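Local coordinates for tumor necrosis factor-inducible gene 6 protein (Homo sapiens, PDB 2PF5) that binds hyaluronan through its Link module and, as the full-length protein, transfers heavy chains from inter-alpha-inhibitor onto hyaluronan during matrix remodelling, at residues Y12-A17 and W88-Y93; I42-C47 and G58-K63; M52-V57 and Y78-N83. All coordinates share one frame; numbering follows the deposited sequence. Where two conformers were deposited one is given.

Interaction 1 of 3, residues Y12-A17 and W88-Y93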
ATOM      1  N   TYR A  12      -9.058  -6.125   0.814  1.00 18.96           N
ATOM      2  CA  TYR A  12      -8.089  -7.242   0.805  1.00 18.98           C
ATOM      3  C   TYR A  12      -8.416  -8.275  -0.278  1.00 19.11           C
ATOM      4  O   TYR A  12      -8.697  -9.453   0.007  1.00 18.67           O
ATOM      5  CB  TYR A  12      -7.963  -7.905   2.200  1.00 19.71           C
ATOM      6  CG  TYR A  12      -7.440  -7.007   3.328  1.00 19.68           C
ATOM      7  CD1 TYR A  12      -6.795  -5.781   3.073  1.00 21.35           C
ATOM      8  CD2 TYR A  12      -7.553  -7.411   4.644  1.00 22.07           C
ATOM      9  CE1 TYR A  12      -6.330  -4.980   4.125  1.00 20.61           C
ATOM     10  CE2 TYR A  12      -7.089  -6.635   5.690  1.00 21.74           C
ATOM     11  CZ  TYR A  12      -6.461  -5.433   5.433  1.00 22.86           C
ATOM     12  OH  TYR A  12      -6.016  -4.699   6.512  1.00 21.46           O
ATOM     13  N   LYS A  13      -8.408  -7.821  -1.525  1.00 18.51           N
ATOM     14  CA  LYS A  13      -8.731  -8.682  -2.644  1.00 18.96           C
ATOM     15  C   LYS A  13      -7.728  -8.538  -3.807  1.00 18.66           C
ATOM     16  O   LYS A  13      -7.974  -9.043  -4.903  1.00 18.66           O
ATOM     17  CB  LYS A  13     -10.190  -8.424  -3.067  1.00 18.47           C
ATOM     18  CG  LYS A  13     -11.175  -9.341  -2.325  1.00 22.11           C
ATOM     19  CD  LYS A  13     -12.497  -8.683  -2.091  1.00 28.28           C
ATOM     20  CE  LYS A  13     -13.412  -9.575  -1.245  1.00 29.46           C
ATOM     21  NZ  LYS A  13     -13.776 -10.875  -1.897  1.00 32.82           N
ATOM     22  N   LEU A  14      -6.591  -7.876  -3.569  1.00 17.86           N
ATOM     23  CA  LEU A  14      -5.561  -7.747  -4.603  1.00 17.89           C
ATOM     24  C   LEU A  14      -4.326  -8.579  -4.289  1.00 18.55           C
ATOM     25  O   LEU A  14      -3.756  -8.466  -3.210  1.00 18.48           O
ATOM     26  CB  LEU A  14      -5.111  -6.279  -4.814  1.00 17.97           C
ATOM     27  CG  LEU A  14      -6.213  -5.292  -5.229  1.00 16.81           C
ATOM     28  CD1 LEU A  14      -5.694  -3.868  -4.950  1.00 17.37           C
ATOM     29  CD2 LEU A  14      -6.564  -5.450  -6.663  1.00 17.97           C
ATOM     30  N   THR A  15      -3.897  -9.400  -5.256  1.00 18.77           N
ATOM     31  CA  THR A  15      -2.587 -10.051  -5.166  1.00 18.50           C
ATOM     32  C   THR A  15      -1.546  -8.974  -5.422  1.00 18.79           C
ATOM     33  O   THR A  15      -1.895  -7.850  -5.846  1.00 18.30           O
ATOM     34  CB  THR A  15      -2.412 -11.167  -6.214  1.00 18.44           C
ATOM     35  OG1 THR A  15      -2.470 -10.575  -7.518  1.00 16.35           O
ATOM     36  CG2 THR A  15      -3.522 -12.262  -6.077  1.00 18.29           C
ATOM     37  N   TYR A  16      -0.274  -9.302  -5.196  1.00 18.11           N
ATOM     38  CA  TYR A  16       0.803  -8.363  -5.458  1.00 19.24           C
ATOM     39  C   TYR A  16       0.773  -7.889  -6.914  1.00 18.25           C
ATOM     40  O   TYR A  16       0.845  -6.699  -7.186  1.00 16.94           O
ATOM     41  CB  TYR A  16       2.175  -8.980  -5.150  1.00 19.25           C
ATOM     42  CG  TYR A  16       3.328  -8.046  -5.478  1.00 22.61           C
ATOM     43  CD1 TYR A  16       3.420  -6.794  -4.855  1.00 21.51           C
ATOM     44  CD2 TYR A  16       4.318  -8.405  -6.404  1.00 22.59           C
ATOM     45  CE1 TYR A  16       4.453  -5.913  -5.151  1.00 24.94           C
ATOM     46  CE2 TYR A  16       5.397  -7.522  -6.691  1.00 25.86           C
ATOM     47  CZ  TYR A  16       5.432  -6.276  -6.067  1.00 24.05           C
ATOM     48  OH  TYR A  16       6.458  -5.379  -6.282  1.00 28.34           O
ATOM     49  N   ALA A  17       0.675  -8.836  -7.849  1.00 17.09           N
ATOM     50  CA  ALA A  17       0.665  -8.475  -9.290  1.00 16.56           C
ATOM     51  C   ALA A  17      -0.544  -7.597  -9.621  1.00 16.80           C
ATOM     52  O   ALA A  17      -0.442  -6.699 -10.462  1.00 17.47           O
ATOM     53  CB  ALA A  17       0.663  -9.766 -10.196  1.00 17.03           C
ATOM     54  N   TRP A  88      -4.453  -8.295  -0.413  1.00 18.25           N
ATOM     55  CA  TRP A  88      -4.386  -7.135   0.464  1.00 18.52           C
ATOM     56  C   TRP A  88      -4.921  -5.950  -0.347  1.00 19.07           C
ATOM     57  O   TRP A  88      -5.449  -6.123  -1.439  1.00 18.18           O
ATOM     58  CB  TRP A  88      -2.935  -6.872   0.880  1.00 18.28           C
ATOM     59  CG  TRP A  88      -2.287  -7.991   1.752  1.00 18.98           C
ATOM     60  CD1 TRP A  88      -1.317  -8.886   1.368  1.00 18.61           C
ATOM     61  CD2 TRP A  88      -2.594  -8.296   3.120  1.00 18.08           C
ATOM     62  NE1 TRP A  88      -0.969  -9.709   2.430  1.00 15.47           N
ATOM     63  CE2 TRP A  88      -1.743  -9.374   3.514  1.00 19.43           C
ATOM     64  CE3 TRP A  88      -3.484  -7.756   4.061  1.00 18.30           C
ATOM     65  CZ2 TRP A  88      -1.761  -9.906   4.812  1.00 19.40           C
ATOM     66  CZ3 TRP A  88      -3.520  -8.298   5.348  1.00 19.47           C
ATOM     67  CH2 TRP A  88      -2.651  -9.360   5.717  1.00 20.36           C
ATOM     68  N   ASP A  89      -4.737  -4.732   0.158  1.00 20.04           N
ATOM     69  CA  ASP A  89      -5.053  -3.579  -0.660  1.00 19.95           C
ATOM     70  C   ASP A  89      -3.779  -3.142  -1.400  1.00 19.91           C
ATOM     71  O   ASP A  89      -2.826  -3.928  -1.541  1.00 20.17           O
ATOM     72  CB  ASP A  89      -5.672  -2.476   0.226  1.00 20.25           C
ATOM     73  CG  ASP A  89      -7.075  -2.825   0.702  1.00 19.78           C
ATOM     74  OD1 ASP A  89      -7.764  -3.702   0.103  1.00 18.43           O
ATOM     75  OD2 ASP A  89      -7.512  -2.198   1.690  1.00 20.32           O
ATOM     76  N   ALA A  90      -3.736  -1.887  -1.852  1.00 18.82           N
ATOM     77  CA  ALA A  90      -2.581  -1.364  -2.571  1.00 18.23           C
ATOM     78  C   ALA A  90      -2.294   0.064  -2.099  1.00 18.01           C
ATOM     79  O   ALA A  90      -3.217   0.826  -1.844  1.00 18.47           O
ATOM     80  CB  ALA A  90      -2.844  -1.366  -4.077  1.00 17.73           C
ATOM     81  N   TYR A  91      -1.011   0.396  -1.994  1.00 18.05           N
ATOM     82  CA  TYR A  91      -0.550   1.781  -1.804  1.00 18.49           C
ATOM     83  C   TYR A  91       0.149   2.215  -3.074  1.00 18.73           C
ATOM     84  O   TYR A  91       1.170   1.632  -3.462  1.00 19.44           O
ATOM     85  CB  TYR A  91       0.353   1.932  -0.552  1.00 18.01           C
ATOM     86  CG  TYR A  91      -0.503   1.894   0.663  1.00 19.36           C
ATOM     87  CD1 TYR A  91      -0.623   0.714   1.399  1.00 18.36           C
ATOM     88  CD2 TYR A  91      -1.291   3.012   1.034  1.00 18.56           C
ATOM     89  CE1 TYR A  91      -1.465   0.647   2.517  1.00 20.32           C
ATOM     90  CE2 TYR A  91      -2.148   2.953   2.136  1.00 18.94           C
ATOM     91  CZ  TYR A  91      -2.221   1.752   2.876  1.00 19.58           C
ATOM     92  OH  TYR A  91      -3.058   1.649   3.962  1.00 16.33           O
ATOM     93  N   CYS A  92      -0.447   3.202  -3.748  1.00 19.30           N
ATOM     94  CA  CYS A  92       0.048   3.714  -5.009  1.00 19.52           C
ATOM     95  C   CYS A  92       0.778   5.059  -4.838  1.00 19.93           C
ATOM     96  O   CYS A  92       0.432   5.877  -3.979  1.00 20.40           O
ATOM     97  CB  CYS A  92      -1.102   3.966  -5.970  1.00 19.61           C
ATOM     98  SG  CYS A  92      -2.113   2.540  -6.421  1.00 23.18           S
ATOM     99  N   TYR A  93       1.734   5.285  -5.728  1.00 20.31           N
ATOM    100  CA  TYR A  93       2.397   6.585  -5.875  1.00 19.86           C
ATOM    101  C   TYR A  93       2.167   7.143  -7.288  1.00 20.49           C
ATOM    102  O   TYR A  93       2.522   6.506  -8.293  1.00 18.15           O
ATOM    103  CB  TYR A  93       3.887   6.467  -5.577  1.00 19.64           C
ATOM    104  CG  TYR A  93       4.587   7.811  -5.746  1.00 18.75           C
ATOM    105  CD1 TYR A  93       4.218   8.906  -4.948  1.00 20.85           C
ATOM    106  CD2 TYR A  93       5.587   7.992  -6.682  1.00 20.03           C
ATOM    107  CE1 TYR A  93       4.829  10.163  -5.105  1.00 18.98           C
ATOM    108  CE2 TYR A  93       6.237   9.272  -6.845  1.00 20.79           C
ATOM    109  CZ  TYR A  93       5.841  10.325  -6.020  1.00 19.57           C
ATOM    110  OH  TYR A  93       6.413  11.572  -6.145  1.00 22.47           O
TER
HETATM  111  O   HOH W   1      -8.625  -4.814  -2.037  1.00  9.60           O

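Interaction 2 of 3, residues I42-C47 and G58-K63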
ATOM      1  N   ILE A  42       3.240  13.595   6.812  1.00 15.63           N
ATOM      2  CA  ILE A  42       2.395  14.758   6.538  1.00 16.17           C
ATOM      3  C   ILE A  42       0.908  14.428   6.532  1.00 15.85           C
ATOM      4  O   ILE A  42       0.120  15.127   5.894  1.00 15.90           O
ATOM      5  CB  ILE A  42       2.852  15.572   5.290  1.00 15.80           C
ATOM      6  CG1 ILE A  42       2.936  14.711   4.039  1.00 17.00           C
ATOM      7  CG2 ILE A  42       4.188  16.252   5.577  1.00 17.11           C
ATOM      8  CD1 ILE A  42       3.136  15.562   2.826  1.00 18.96           C
ATOM      9  N   GLY A  43       0.544  13.370   7.275  1.00 15.94           N
ATOM     10  CA  GLY A  43      -0.833  13.186   7.766  1.00 15.16           C
ATOM     11  C   GLY A  43      -1.588  12.010   7.140  1.00 15.37           C
ATOM     12  O   GLY A  43      -2.776  11.848   7.393  1.00 14.23           O
ATOM     13  N   PHE A  44      -0.919  11.229   6.292  1.00 15.26           N
ATOM     14  CA  PHE A  44      -1.560  10.118   5.590  1.00 17.03           C
ATOM     15  C   PHE A  44      -1.720   8.929   6.537  1.00 17.44           C
ATOM     16  O   PHE A  44      -0.729   8.356   6.988  1.00 17.77           O
ATOM     17  CB  PHE A  44      -0.722   9.688   4.392  1.00 16.39           C
ATOM     18  CG  PHE A  44      -1.372   8.638   3.517  1.00 17.33           C
ATOM     19  CD1 PHE A  44      -2.613   8.862   2.913  1.00 20.67           C
ATOM     20  CD2 PHE A  44      -0.703   7.455   3.249  1.00 17.38           C
ATOM     21  CE1 PHE A  44      -3.190   7.861   2.077  1.00 19.51           C
ATOM     22  CE2 PHE A  44      -1.257   6.473   2.406  1.00 17.43           C
ATOM     23  CZ  PHE A  44      -2.494   6.668   1.839  1.00 17.42           C
ATOM     24  N   HIS A  45      -2.973   8.583   6.827  1.00 18.20           N
ATOM     25  CA  HIS A  45      -3.352   7.547   7.806  0.50 18.50           C
ATOM     26  C   HIS A  45      -4.408   6.656   7.137  1.00 19.06           C
ATOM     27  O   HIS A  45      -5.443   7.178   6.707  1.00 17.90           O
ATOM     28  CB  HIS A  45      -3.946   8.265   9.043  0.50 18.90           C
ATOM     29  CG  HIS A  45      -4.393   7.359  10.155  0.50 19.45           C
ATOM     30  ND1 HIS A  45      -3.726   7.274  11.358  0.50 19.72           N
ATOM     31  CD2 HIS A  45      -5.462   6.532  10.261  0.50 19.73           C
ATOM     32  CE1 HIS A  45      -4.351   6.421  12.148  0.50 19.44           C
ATOM     33  NE2 HIS A  45      -5.404   5.952  11.503  0.50 19.04           N
ATOM     34  N   VAL A  46      -4.163   5.347   7.050  1.00 19.05           N
ATOM     35  CA  VAL A  46      -5.179   4.404   6.559  1.00 19.94           C
ATOM     36  C   VAL A  46      -5.020   3.103   7.360  1.00 20.27           C
ATOM     37  O   VAL A  46      -3.930   2.554   7.417  1.00 19.35           O
ATOM     38  CB  VAL A  46      -5.019   4.060   5.047  1.00 20.13           C
ATOM     39  CG1 VAL A  46      -6.177   3.182   4.594  1.00 21.08           C
ATOM     40  CG2 VAL A  46      -4.941   5.314   4.164  1.00 20.32           C
ATOM     41  N   CYS A  47      -6.098   2.634   7.981  1.00 21.20           N
ATOM     42  CA  CYS A  47      -6.006   1.384   8.739  1.00 21.88           C
ATOM     43  C   CYS A  47      -6.353   0.193   7.830  1.00 21.38           C
ATOM     44  O   CYS A  47      -7.385  -0.443   7.995  1.00 21.40           O
ATOM     45  CB  CYS A  47      -6.856   1.418  10.014  1.00 21.83           C
ATOM     46  SG  CYS A  47      -6.392   0.059  11.154  1.00 27.22           S
ATOM     47  N   GLY A  58       2.053  -3.225   4.281  1.00 19.16           N
ATOM     48  CA  GLY A  58       2.017  -2.523   5.554  1.00 19.23           C
ATOM     49  C   GLY A  58       0.949  -1.453   5.500  1.00 19.48           C
ATOM     50  O   GLY A  58       0.140  -1.409   4.571  1.00 18.67           O
ATOM     51  N   TYR A  59       0.932  -0.596   6.512  1.00 19.04           N
ATOM     52  CA  TYR A  59      -0.062   0.500   6.489  1.00 19.24           C
ATOM     53  C   TYR A  59       0.360   1.622   7.410  1.00 19.04           C
ATOM     54  O   TYR A  59       0.988   1.365   8.428  1.00 19.47           O
ATOM     55  CB  TYR A  59      -1.468   0.016   6.861  1.00 19.23           C
ATOM     56  CG  TYR A  59      -1.635  -0.634   8.219  1.00 20.60           C
ATOM     57  CD1 TYR A  59      -2.081   0.107   9.322  1.00 20.12           C
ATOM     58  CD2 TYR A  59      -1.429  -2.008   8.390  1.00 21.24           C
ATOM     59  CE1 TYR A  59      -2.283  -0.493  10.574  1.00 22.48           C
ATOM     60  CE2 TYR A  59      -1.629  -2.621   9.657  1.00 22.46           C
ATOM     61  CZ  TYR A  59      -2.053  -1.858  10.725  1.00 22.53           C
ATOM     62  OH  TYR A  59      -2.253  -2.443  11.952  1.00 22.87           O
ATOM     63  N   PRO A  60       0.007   2.873   7.035  1.00 18.65           N
ATOM     64  CA  PRO A  60       0.471   4.019   7.819  1.00 18.45           C
ATOM     65  C   PRO A  60      -0.443   4.428   8.973  1.00 18.69           C
ATOM     66  O   PRO A  60      -1.660   4.637   8.769  1.00 18.07           O
ATOM     67  CB  PRO A  60       0.556   5.147   6.768  1.00 18.19           C
ATOM     68  CG  PRO A  60      -0.496   4.830   5.753  1.00 19.01           C
ATOM     69  CD  PRO A  60      -0.712   3.286   5.800  1.00 18.38           C
ATOM     70  N   ILE A  61       0.146   4.552  10.164  1.00 18.70           N
ATOM     71  CA  ILE A  61      -0.562   5.114  11.320  0.50 18.88           C
ATOM     72  C   ILE A  61       0.024   6.473  11.718  1.00 19.00           C
ATOM     73  O   ILE A  61       1.226   6.612  11.932  1.00 18.18           O
ATOM     74  CB  ILE A  61      -0.581   4.126  12.529  0.50 18.74           C
ATOM     75  CG1 ILE A  61      -1.237   2.794  12.116  0.50 19.14           C
ATOM     76  CG2 ILE A  61      -1.283   4.755  13.758  0.50 18.50           C
ATOM     77  CD1 ILE A  61      -2.663   2.940  11.534  0.50 19.01           C
ATOM     78  N   VAL A  62      -0.848   7.477  11.811  1.00 20.37           N
ATOM     79  CA  VAL A  62      -0.450   8.819  12.275  1.00 21.89           C
ATOM     80  C   VAL A  62      -0.787   8.978  13.760  1.00 23.89           C
ATOM     81  O   VAL A  62       0.016   9.523  14.530  1.00 24.21           O
ATOM     82  CB  VAL A  62      -1.124   9.937  11.414  1.00 21.76           C
ATOM     83  CG1 VAL A  62      -0.937  11.347  12.030  1.00 21.96           C
ATOM     84  CG2 VAL A  62      -0.599   9.896   9.992  1.00 21.60           C
ATOM     85  N   LYS A  63      -1.983   8.530  14.148  1.00 26.20           N
ATOM     86  CA  LYS A  63      -2.427   8.571  15.544  1.00 28.93           C
ATOM     87  C   LYS A  63      -2.898   7.196  16.021  1.00 29.81           C
ATOM     88  O   LYS A  63      -3.757   6.575  15.388  1.00 30.27           O
ATOM     89  CB  LYS A  63      -3.540   9.607  15.750  1.00 29.75           C
ATOM     90  CG  LYS A  63      -3.072  10.958  16.325  1.00 31.99           C
ATOM     91  CD  LYS A  63      -2.437  11.826  15.230  1.00 34.88           C
ATOM     92  CE  LYS A  63      -1.846  13.132  15.756  1.00 33.44           C
ATOM     93  NZ  LYS A  63      -0.653  13.513  14.915  1.00 34.82           N
TER

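Interaction 3 of 3, residues M52-V57 and Y78-N83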
ATOM      1  N   MET A  52       3.002  -2.708  -1.415  1.00 20.64           N
ATOM      2  CA  MET A  52       3.821  -1.577  -1.828  1.00 21.82           C
ATOM      3  C   MET A  52       5.038  -2.099  -2.567  1.00 20.73           C
ATOM      4  O   MET A  52       5.144  -3.299  -2.801  1.00 21.04           O
ATOM      5  CB  MET A  52       4.144  -0.666  -0.618  1.00 21.54           C
ATOM      6  CG  MET A  52       5.180  -1.232   0.341  1.00 23.85           C
ATOM      7  SD  MET A  52       5.369  -0.277   1.898  1.00 25.30           S
ATOM      8  CE  MET A  52       4.012  -0.933   2.760  1.00 12.77           C
ATOM      9  N   ALA A  53       5.962  -1.215  -2.950  1.00 20.30           N
ATOM     10  CA  ALA A  53       7.091  -1.619  -3.767  1.00 20.44           C
ATOM     11  C   ALA A  53       7.866  -2.789  -3.125  1.00 19.62           C
ATOM     12  O   ALA A  53       7.979  -2.916  -1.899  1.00 19.32           O
ATOM     13  CB  ALA A  53       8.013  -0.457  -4.027  1.00 20.27           C
ATOM     14  N   LYS A  54       8.366  -3.661  -3.986  1.00 19.18           N
ATOM     15  CA  LYS A  54       9.213  -4.781  -3.581  1.00 22.19           C
ATOM     16  C   LYS A  54       8.437  -5.946  -2.963  1.00 20.93           C
ATOM     17  O   LYS A  54       9.020  -6.899  -2.497  1.00 21.66           O
ATOM     18  CB  LYS A  54      10.318  -4.322  -2.632  1.00 21.24           C
ATOM     19  CG  LYS A  54      11.405  -3.496  -3.260  1.00 24.43           C
ATOM     20  CD  LYS A  54      12.527  -3.243  -2.283  1.00 25.40           C
ATOM     21  CE  LYS A  54      13.404  -4.489  -2.102  1.00 32.38           C
ATOM     22  NZ  LYS A  54      13.995  -4.697  -0.728  1.00 29.02           N
ATOM     23  N   GLY A  55       7.119  -5.840  -2.959  1.00 21.61           N
ATOM     24  CA  GLY A  55       6.260  -6.809  -2.318  1.00 20.93           C
ATOM     25  C   GLY A  55       6.140  -6.731  -0.806  1.00 19.63           C
ATOM     26  O   GLY A  55       5.720  -7.671  -0.176  1.00 17.42           O
ATOM     27  N   ARG A  56       6.509  -5.600  -0.225  1.00 17.08           N
ATOM     28  CA  ARG A  56       6.166  -5.311   1.155  1.00 17.82           C
ATOM     29  C   ARG A  56       4.669  -5.080   1.350  1.00 17.58           C
ATOM     30  O   ARG A  56       4.012  -4.607   0.455  1.00 19.30           O
ATOM     31  CB  ARG A  56       6.942  -4.095   1.644  1.00 16.15           C
ATOM     32  CG  ARG A  56       7.018  -3.976   3.147  1.00 18.15           C
ATOM     33  CD  ARG A  56       7.997  -2.938   3.648  1.00 16.17           C
ATOM     34  NE  ARG A  56       9.363  -3.245   3.286  1.00 17.62           N
ATOM     35  CZ  ARG A  56      10.078  -4.176   3.869  1.00 18.96           C
ATOM     36  NH1 ARG A  56       9.569  -4.860   4.867  1.00 15.31           N
ATOM     37  NH2 ARG A  56      11.308  -4.405   3.473  1.00 17.86           N
ATOM     38  N   VAL A  57       4.151  -5.395   2.532  1.00 17.36           N
ATOM     39  CA  VAL A  57       2.785  -5.067   2.867  1.00 17.19           C
ATOM     40  C   VAL A  57       2.856  -4.270   4.162  1.00 17.50           C
ATOM     41  O   VAL A  57       3.617  -4.590   5.047  1.00 17.13           O
ATOM     42  CB  VAL A  57       1.931  -6.326   3.036  1.00 18.09           C
ATOM     43  CG1 VAL A  57       0.546  -5.993   3.655  1.00 15.92           C
ATOM     44  CG2 VAL A  57       1.741  -7.022   1.674  1.00 16.82           C
ATOM     45  N   TYR A  78       4.226  -5.481   7.647  1.00 16.69           N
ATOM     46  CA  TYR A  78       3.929  -6.922   7.557  1.00 17.66           C
ATOM     47  C   TYR A  78       5.033  -7.626   6.758  1.00 16.97           C
ATOM     48  O   TYR A  78       4.962  -8.830   6.498  1.00 17.08           O
ATOM     49  CB  TYR A  78       2.575  -7.147   6.867  1.00 18.75           C
ATOM     50  CG  TYR A  78       1.332  -6.902   7.714  1.00 20.42           C
ATOM     51  CD1 TYR A  78       1.402  -6.360   9.003  1.00 21.84           C
ATOM     52  CD2 TYR A  78       0.072  -7.198   7.193  1.00 22.31           C
ATOM     53  CE1 TYR A  78       0.249  -6.162   9.762  1.00 22.45           C
ATOM     54  CE2 TYR A  78      -1.083  -6.970   7.927  1.00 22.22           C
ATOM     55  CZ  TYR A  78      -0.992  -6.460   9.202  1.00 22.47           C
ATOM     56  OH  TYR A  78      -2.167  -6.278   9.927  1.00 22.73           O
ATOM     57  N   GLY A  79       6.071  -6.875   6.384  1.00 17.18           N
ATOM     58  CA  GLY A  79       7.228  -7.442   5.698  1.00 17.01           C
ATOM     59  C   GLY A  79       7.073  -7.702   4.204  1.00 16.06           C
ATOM     60  O   GLY A  79       5.991  -7.633   3.660  1.00 16.06           O
ATOM     61  N   ILE A  80       8.179  -8.045   3.545  1.00 15.85           N
ATOM     62  CA  ILE A  80       8.067  -8.504   2.156  1.00 15.85           C
ATOM     63  C   ILE A  80       7.586  -9.956   2.235  1.00 16.08           C
ATOM     64  O   ILE A  80       8.273 -10.804   2.836  1.00 15.72           O
ATOM     65  CB  ILE A  80       9.398  -8.408   1.428  1.00 16.33           C
ATOM     66  CG1 ILE A  80       9.794  -6.914   1.261  1.00 16.10           C
ATOM     67  CG2 ILE A  80       9.317  -9.150   0.046  1.00 17.35           C
ATOM     68  CD1 ILE A  80      11.258  -6.788   0.897  1.00 18.19           C
ATOM     69  N   ARG A  81       6.415 -10.189   1.649  1.00 15.88           N
ATOM     70  CA  ARG A  81       5.642 -11.433   1.770  1.00 16.49           C
ATOM     71  C   ARG A  81       6.196 -12.483   0.828  1.00 16.74           C
ATOM     72  O   ARG A  81       6.387 -12.234  -0.364  1.00 17.26           O
ATOM     73  CB  ARG A  81       4.169 -11.182   1.438  1.00 16.56           C
ATOM     74  CG  ARG A  81       3.529  -9.924   2.197  1.00 15.37           C
ATOM     75  CD  ARG A  81       3.589 -10.080   3.708  1.00 16.08           C
ATOM     76  NE  ARG A  81       2.918 -11.292   4.164  1.00 15.63           N
ATOM     77  CZ  ARG A  81       3.148 -11.927   5.314  1.00 14.35           C
ATOM     78  NH1 ARG A  81       2.476 -13.041   5.560  1.00 13.84           N
ATOM     79  NH2 ARG A  81       4.060 -11.504   6.205  1.00 14.53           N
ATOM     80  N   LEU A  82       6.451 -13.666   1.375  1.00 16.84           N
ATOM     81  CA  LEU A  82       6.863 -14.779   0.538  1.00 17.41           C
ATOM     82  C   LEU A  82       5.779 -15.118  -0.502  1.00 17.88           C
ATOM     83  O   LEU A  82       6.068 -15.324  -1.683  1.00 17.87           O
ATOM     84  CB  LEU A  82       7.204 -15.991   1.407  1.00 17.74           C
ATOM     85  CG  LEU A  82       7.723 -17.073   0.461  1.00 18.20           C
ATOM     86  CD1 LEU A  82       9.214 -17.091   0.393  1.00 17.37           C
ATOM     87  CD2 LEU A  82       7.161 -18.373   0.882  1.00 21.56           C
ATOM     88  N   ASN A  83       4.526 -15.174  -0.056  1.00 18.28           N
ATOM     89  CA  ASN A  83       3.427 -15.591  -0.907  1.00 18.92           C
ATOM     90  C   ASN A  83       2.820 -14.356  -1.565  1.00 19.24           C
ATOM     91  O   ASN A  83       2.096 -13.605  -0.907  1.00 19.52           O
ATOM     92  CB  ASN A  83       2.381 -16.338  -0.084  1.00 18.24           C
ATOM     93  CG  ASN A  83       1.198 -16.802  -0.896  1.00 19.35           C
ATOM     94  OD1 ASN A  83       1.107 -16.592  -2.107  1.00 18.57           O
ATOM     95  ND2 ASN A  83       0.240 -17.399  -0.207  1.00 22.17           N
TER

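Interaction 1 of 3, residues Y12-A17 and W88-Y93
Leu14 and Trp88 face each other as a single antiparallel hydrogen-bonded pair: Leu14 N donates to Trp88 O at 3.0 Å, and Trp88 N donates back to Leu14 O at 2.9 Å. This one bridge brings the turn ahead of helix 16-25 alongside the start of strand 89-93, and Leu14 O is shared with the indole NE1 of Trp51. Two residues back, the chains come closer still, with Tyr12 CA 3.7 Å from Trp88 CA.

The side chains close round that point. Trp88 sets the edge of its six-membered ring against the face of Tyr12, a T-shaped stack with planes at 73°; CE3 stands over the middle of the tyrosine ring, 3.8 Å above its plane. Asp89 reaches back from the strand because its CG lies anti to the carbonyl carbon (chi1 -71°), and OD1 takes the N-H of Tyr12 at 2.8 Å from above the carboxylate plane. A water joins the same OD1 to Lys13 N, while OD2 is hydrogen-bonded to His4 NE2, so both carboxylate oxygens are engaged. Further along, Leu14 CD1 rests on Ala90 CB at 3.9 Å. Tyr12 OH is bonded to Ala49 N and Trp88 NE1 to Glu86. Cys92 of the strand is disulfide-bonded to Cys23 of helix 16-25. The arrangement ties the chain leading into that helix to strand 89-93 of the Link module, an alpha/beta fold related to C-type lectins.

Interaction 2 of 3, residues I42-C47 and G58-K63
His45 and Val62 are joined by a backbone-to-ring bond: Val62 N donates to His45 ND1 at 2.9 Å, nearly straight at 168°, although the donor sits 26° out of the imidazole plane. The ring reaches the peptide of Val62 because chi1 of 180° turns CG away from the backbone N of His45. In this conformer, one of two deposited for His45, the bond is consistent with an unprotonated ND1. Ile61 CD1 lies over the ring off-centre, 4.3 Å from its centroid, as a CH-pi contact; Ile61 too was deposited in two conformers, so the contact holds for this pairing only.

The dense part is on the inner side, around Pro60. Pro60 CG meets the Phe44 ring at CD2, 3.6 Å away, and the pair is backed by Leu36 of helix 33-41 and by Tyr91 of strand 89-93. Pro60 O receives Val46 N in its carbonyl plane at 3.1 Å and also lies close to His45 CA. Phe44 O is buried against Pro60 CB and Val62 CG2, the latter at 3.4 Å, with no polar partner in the model.

Here the chain leaving helix 33-41 folds across strand 56-61 of the Link module. Gly43, at positive phi, is the C-prime residue of the Schellman motif that ends the helix, and Val62 CG2 packs against its carbonyl carbon.

Toward solvent the fit is thinner. Cys47 SG approaches the Tyr59 ring obliquely, 5.0 Å from its centroid and nearest CE1. A disulfide to Cys68, predicted for Cys47, is absent from this model; residues 65-71, which include Cys68, are not built. At the other end Lys63 brings its carbonyl O near His45 CE1, while its side chain leads away.

Interaction 3 of 3, residues M52-V57 and Y78-N83
Arg56 lays its guanidinium against Ile80, whose CG1 stands 3.7 Å above one face of the group and toward its rim, while CD1 comes within 3.5 Å of Arg56 NH2. The arginine reaches this position by running extended through chi2 and then bending at chi3 (-63°). Its NH1 forms a salt bridge to Asp77, so that end is held while Ile80 covers part of one face. Lys54 also approaches Ile80, placing NZ near CD1.

Strands 56-61 and 74-80 of the Link module's sheet run antiparallel here, Arg56 and Ile80 forming a non-hydrogen-bonded pair with both side chains on one face. Beyond Arg56, Tyr78 N donates to Val57 O at 2.8 Å; beyond Ile80, Arg81 N donates to Gly55 O at 3.2 Å. Gly55 and Gly79 both adopt positive phi.

Val57 turns to the other face and fits between two neighbours. Its CG1 meets Tyr78 CD2 obliquely at 3.8 Å, and its CG2 presses on Arg81 CG at 3.4 Å. Arg81 folds back on itself, bent at chi2 and chi3, which carries NH2 to Tyr78 O at 2.8 Å, almost in line with the C=O bond. NE of the same arginine is salt-bridged to Glu86, and Trp88 meets the Tyr78 ring edge-to-face.

In the fold
All three interactions reach the same mixed sheet. Interaction 1 closes the longest loop, joining the approach to helix 16-25 to the last strand, and the other two lie inside it in sequence. Interactions 2 and 3 share strand 56-61, and their segments alternate along the chain; their centres are about 17 Å apart. Interaction 1 lies about 16 Å from interaction 2, across the chain's centre, and about 10 Å from interaction 3, centre to centre. Tyr91 packs on Phe44, Val46 and Pro60; Trp88 touches Val57 and Tyr16 touches Lys54 and Gly55. The lead-in to helix 16-25, the chain after helix 33-41 and the end of strand 74-80 are thus joined to one sheet of the hyaluronan-binding Link module.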